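Local coordinates for tailspike protein (Acinetobacter phage vB_ApiP_P1, PDB 6E1R) that probably binds and hydrolyses the capsular polysaccharide of its Acinetobacter host, as a trimeric phage tailspike, at residues Ile368-Glu373 with Val378-Ala383; Leu454-Pro457 with Gly461-Tyr464. One frame throughout, in Å; residues are numbered along the deposited sequence.

Interaction 1. Residues Ile368-Glu373 with Val378-Ala383; sequences ISAVVE and VLNDVA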
# COMPACT_ATOMS: atom_id res chain seq x y z
N ILE A 368 13.19 -10.85 -19.86
CA ILE A 368 14.03 -11.88 -20.47
C ILE A 368 13.80 -13.23 -19.79
O ILE A 368 14.65 -14.11 -19.86
CB ILE A 368 15.51 -11.49 -20.44
CG1 ILE A 368 15.95 -11.19 -19.00
CG2 ILE A 368 15.78 -10.30 -21.34
CD1 ILE A 368 17.44 -10.98 -18.86
N SER A 369 12.67 -13.39 -19.11
CA SER A 369 12.40 -14.56 -18.30
C SER A 369 10.91 -14.87 -18.36
O SER A 369 10.13 -14.18 -19.03
CB SER A 369 12.85 -14.33 -16.85
OG SER A 369 12.04 -13.35 -16.22
N ALA A 370 10.51 -15.91 -17.63
CA ALA A 370 9.10 -16.19 -17.43
C ALA A 370 8.57 -15.38 -16.26
O ALA A 370 9.32 -14.75 -15.51
CB ALA A 370 8.88 -17.69 -17.21
N VAL A 371 7.25 -15.40 -16.09
CA VAL A 371 6.64 -14.66 -14.99
C VAL A 371 6.71 -15.47 -13.70
O VAL A 371 7.15 -14.97 -12.66
CB VAL A 371 5.19 -14.28 -15.34
CG1 VAL A 371 4.52 -13.61 -14.16
CG2 VAL A 371 5.17 -13.37 -16.56
N VAL A 372 6.27 -16.73 -13.74
CA VAL A 372 6.32 -17.62 -12.59
C VAL A 372 6.77 -19.00 -13.05
O VAL A 372 6.75 -19.33 -14.24
CB VAL A 372 4.97 -17.72 -11.86
CG1 VAL A 372 4.59 -16.39 -11.22
CG2 VAL A 372 3.88 -18.19 -12.81
N GLU A 373 7.19 -19.81 -12.08
CA GLU A 373 7.55 -21.21 -12.32
C GLU A 373 7.05 -22.04 -11.16
O GLU A 373 7.37 -21.75 -10.00
CB GLU A 373 9.06 -21.39 -12.49
CG GLU A 373 9.47 -22.83 -12.73
CD GLU A 373 10.97 -23.01 -12.89
OE1 GLU A 373 11.62 -22.09 -13.42
OE2 GLU A 373 11.49 -24.07 -12.49
N VAL A 378 6.63 -25.89 -14.30
CA VAL A 378 5.74 -25.34 -15.32
C VAL A 378 5.89 -23.83 -15.34
O VAL A 378 5.59 -23.15 -14.35
CB VAL A 378 4.29 -25.76 -15.06
CG1 VAL A 378 3.36 -25.13 -16.09
CG2 VAL A 378 4.16 -27.27 -15.05
N LEU A 379 6.35 -23.29 -16.47
CA LEU A 379 6.50 -21.85 -16.62
C LEU A 379 5.15 -21.20 -16.87
O LEU A 379 4.33 -21.71 -17.64
CB LEU A 379 7.46 -21.53 -17.76
CG LEU A 379 8.91 -22.01 -17.63
CD1 LEU A 379 9.68 -21.68 -18.90
CD2 LEU A 379 9.57 -21.37 -16.42
N ASN A 380 4.93 -20.06 -16.21
CA ASN A 380 3.72 -19.26 -16.41
C ASN A 380 2.46 -20.07 -16.11
O ASN A 380 1.46 -19.98 -16.82
CB ASN A 380 3.68 -18.67 -17.83
CG ASN A 380 4.90 -17.84 -18.15
OD1 ASN A 380 5.38 -17.08 -17.32
ND2 ASN A 380 5.41 -17.99 -19.37
N ASP A 381 2.52 -20.87 -15.05
CA ASP A 381 1.37 -21.65 -14.61
C ASP A 381 0.28 -20.70 -14.13
O ASP A 381 0.41 -20.05 -13.09
CB ASP A 381 1.79 -22.61 -13.50
CG ASP A 381 0.65 -23.52 -13.05
OD1 ASP A 381 -0.42 -23.50 -13.68
OD2 ASP A 381 0.84 -24.25 -12.05
N VAL A 382 -0.81 -20.62 -14.90
CA VAL A 382 -1.90 -19.71 -14.57
C VAL A 382 -2.59 -20.11 -13.27
O VAL A 382 -3.24 -19.27 -12.63
CB VAL A 382 -2.90 -19.64 -15.74
CG1 VAL A 382 -3.92 -18.52 -15.53
CG2 VAL A 382 -2.15 -19.45 -17.05
N ALA A 383 -2.46 -21.37 -12.85
CA ALA A 383 -3.03 -21.78 -11.57
C ALA A 383 -2.36 -21.08 -10.40
O ALA A 383 -2.93 -21.06 -9.30
CB ALA A 383 -2.90 -23.30 -11.41
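Asn380 uses both its side chain and its backbone to hold the end of Val371-Glu373, and does so from a left-handed backbone conformation (phi 58°, psi 41°), as the third residue of a type II turn running from Val378 to Asp381. Its amide oxygen OD1 accepts the backbone N of Val371 at 2.8 Å, in the carbonyl plane and with a C=O...N angle of 159°. CB of Val371 lies beside the same oxygen, and the two side chains cross at about a right angle. The Val371 N-H identifies OD1 as the oxygen, and ND2 has its own partner in Ser400 OG. Two peptides further along the first segment, Val372 O accepts Asn380 N, again at 2.8 Å; this donor stands above the carbonyl plane rather than on a lone pair. A single bridge pairs Glu373 with Leu379, where Glu373 CA approaches Val378 O at 3.4 Å in a CA-H...O contact.

Leu379, exposed, covers the outer side of the contact. Its CD2 rests on Ala370 CB at 3.8 Å and meets the extended Glu373 chain, which it crosses at a slant, coming 3.7 Å from OE1; that extended chain carries the carboxylate past Leu379 CD2 to a salt bridge between OE2 and Lys349. Val372 CG2 packs against Asp381 N at 3.7 Å, and Asp381 then turns the chain onward through an Asx turn to Ala383 N. The chain rounds a corner at Val371, and 372-373 is the last strand of a six-stranded parallel sheet after 346-350. A turn folded back on such a final strand, between it and strand 385-389, fits the end of the stacked-coil, right-handed parallel beta-helix characteristic of phage tailspikes.

Interaction 2. Residues Leu454-Pro457 with Gly461-Tyr464; sequences LSHP and GASY
Ser463 meets His456 through its backbone O, which lies at the imidazole edge, near the ring plane, 3.5 Å from CD2; its hydroxyl OG lies within hydrogen-bonding reach of the carbonyl oxygens of Thr482 and Ala479 of the third subunit, and can give its one proton fully to only one of them at a time. His456 CB sits 3.8 Å from Ala462 O, and CB of Ala462 approaches the ring obliquely. ND1 accepts the backbone N-H of Ser458, which helps set the ring's rotation.

Tyr464 contributes the largest single share of the contact. CG stands between the backbone N and the carbonyl carbon (chi1 51°), which lays the ring along the backbone of Leu454-Ser455. Leu454 CB lies over one face as a CH-pi contact, 4.2 Å from the ring centroid and shifted toward the rim near CZ. Ser455 CA touches CD2 at 3.7 Å, while Tyr464 CB comes 3.6 Å from His456 N. Beyond the ring, OH is bonded to Asn527 OD1, and Ile523 of strand 519-523 touches both Leu454 and Tyr464.

The two segments are thus joined by packing, without hydrogen bonds between them, and the polar ends named here are satisfied by other residues. Because ND1 accepts from a backbone N-H, His456 is probably neutral with its proton on NE2, which suits a buried ring.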
# COMPACT_ATOMS: atom_id res chain seq x y z
N LEU A 454 -26.72 -37.68 -13.47
CA LEU A 454 -27.60 -36.53 -13.53
C LEU A 454 -28.19 -36.25 -12.15
O LEU A 454 -28.52 -37.18 -11.41
CB LEU A 454 -28.73 -36.75 -14.54
CG LEU A 454 -28.27 -37.10 -15.96
CD1 LEU A 454 -29.47 -37.30 -16.88
CD2 LEU A 454 -27.34 -36.03 -16.51
N SER A 455 -28.31 -34.97 -11.82
CA SER A 455 -28.86 -34.57 -10.53
C SER A 455 -29.24 -33.10 -10.59
O SER A 455 -28.81 -32.36 -11.48
CB SER A 455 -27.87 -34.82 -9.39
OG SER A 455 -26.67 -34.10 -9.59
N HIS A 456 -30.06 -32.69 -9.63
CA HIS A 456 -30.37 -31.27 -9.48
C HIS A 456 -29.14 -30.54 -8.97
O HIS A 456 -28.51 -31.00 -8.01
CB HIS A 456 -31.54 -31.08 -8.53
CG HIS A 456 -32.16 -29.72 -8.58
ND1 HIS A 456 -31.55 -28.61 -8.03
CD2 HIS A 456 -33.33 -29.28 -9.11
CE1 HIS A 456 -32.32 -27.55 -8.22
NE2 HIS A 456 -33.40 -27.93 -8.87
N PRO A 457 -28.75 -29.41 -9.58
CA PRO A 457 -27.49 -28.76 -9.19
C PRO A 457 -27.58 -27.90 -7.94
O PRO A 457 -26.54 -27.56 -7.38
CB PRO A 457 -27.13 -27.92 -10.42
CG PRO A 457 -28.42 -27.78 -11.21
CD PRO A 457 -29.48 -28.65 -10.60
N GLY A 461 -30.84 -34.26 -4.16
CA GLY A 461 -31.84 -35.31 -4.28
C GLY A 461 -33.17 -34.88 -4.84
O GLY A 461 -34.11 -35.68 -4.86
N ALA A 462 -33.30 -33.64 -5.30
CA ALA A 462 -34.56 -33.15 -5.82
C ALA A 462 -34.75 -33.61 -7.27
O ALA A 462 -33.83 -34.10 -7.93
CB ALA A 462 -34.63 -31.63 -5.73
N SER A 463 -35.97 -33.44 -7.76
CA SER A 463 -36.28 -33.76 -9.15
C SER A 463 -35.55 -32.81 -10.08
O SER A 463 -35.76 -31.59 -10.02
CB SER A 463 -37.79 -33.69 -9.38
OG SER A 463 -38.49 -34.59 -8.54
N TYR A 464 -34.69 -33.35 -10.93
CA TYR A 464 -33.98 -32.53 -11.89
C TYR A 464 -34.79 -32.41 -13.18
O TYR A 464 -35.78 -33.11 -13.40
CB TYR A 464 -32.58 -33.08 -12.18
CG TYR A 464 -32.53 -34.55 -12.55
CD1 TYR A 464 -32.72 -34.96 -13.86
CD2 TYR A 464 -32.26 -35.51 -11.59
CE1 TYR A 464 -32.66 -36.30 -14.21
CE2 TYR A 464 -32.20 -36.85 -11.92
CZ TYR A 464 -32.40 -37.24 -13.23
OH TYR A 464 -32.34 -38.57 -13.57

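Interactions 1 and 2 follow one another along the chain in different domains, their centres 40 Å apart and their nearest atoms about 24 Å apart, so they do not touch. Interaction 1 lies at the end of the parallel beta-helix, about 18 Å from the centre of the chain; interaction 2 lies about 47 Å from it, in the C-terminal antiparallel domain, where it packs the end of strand 448-455 against the loop that leads into strand 465-474 of another sheet. Both reach other copies of the trimer: Val382 packs on Gln421 of the second subunit, while Pro457 and Ala462 meet Tyr431 and Ala478 of the third. Both contacts are structural packing within the fold.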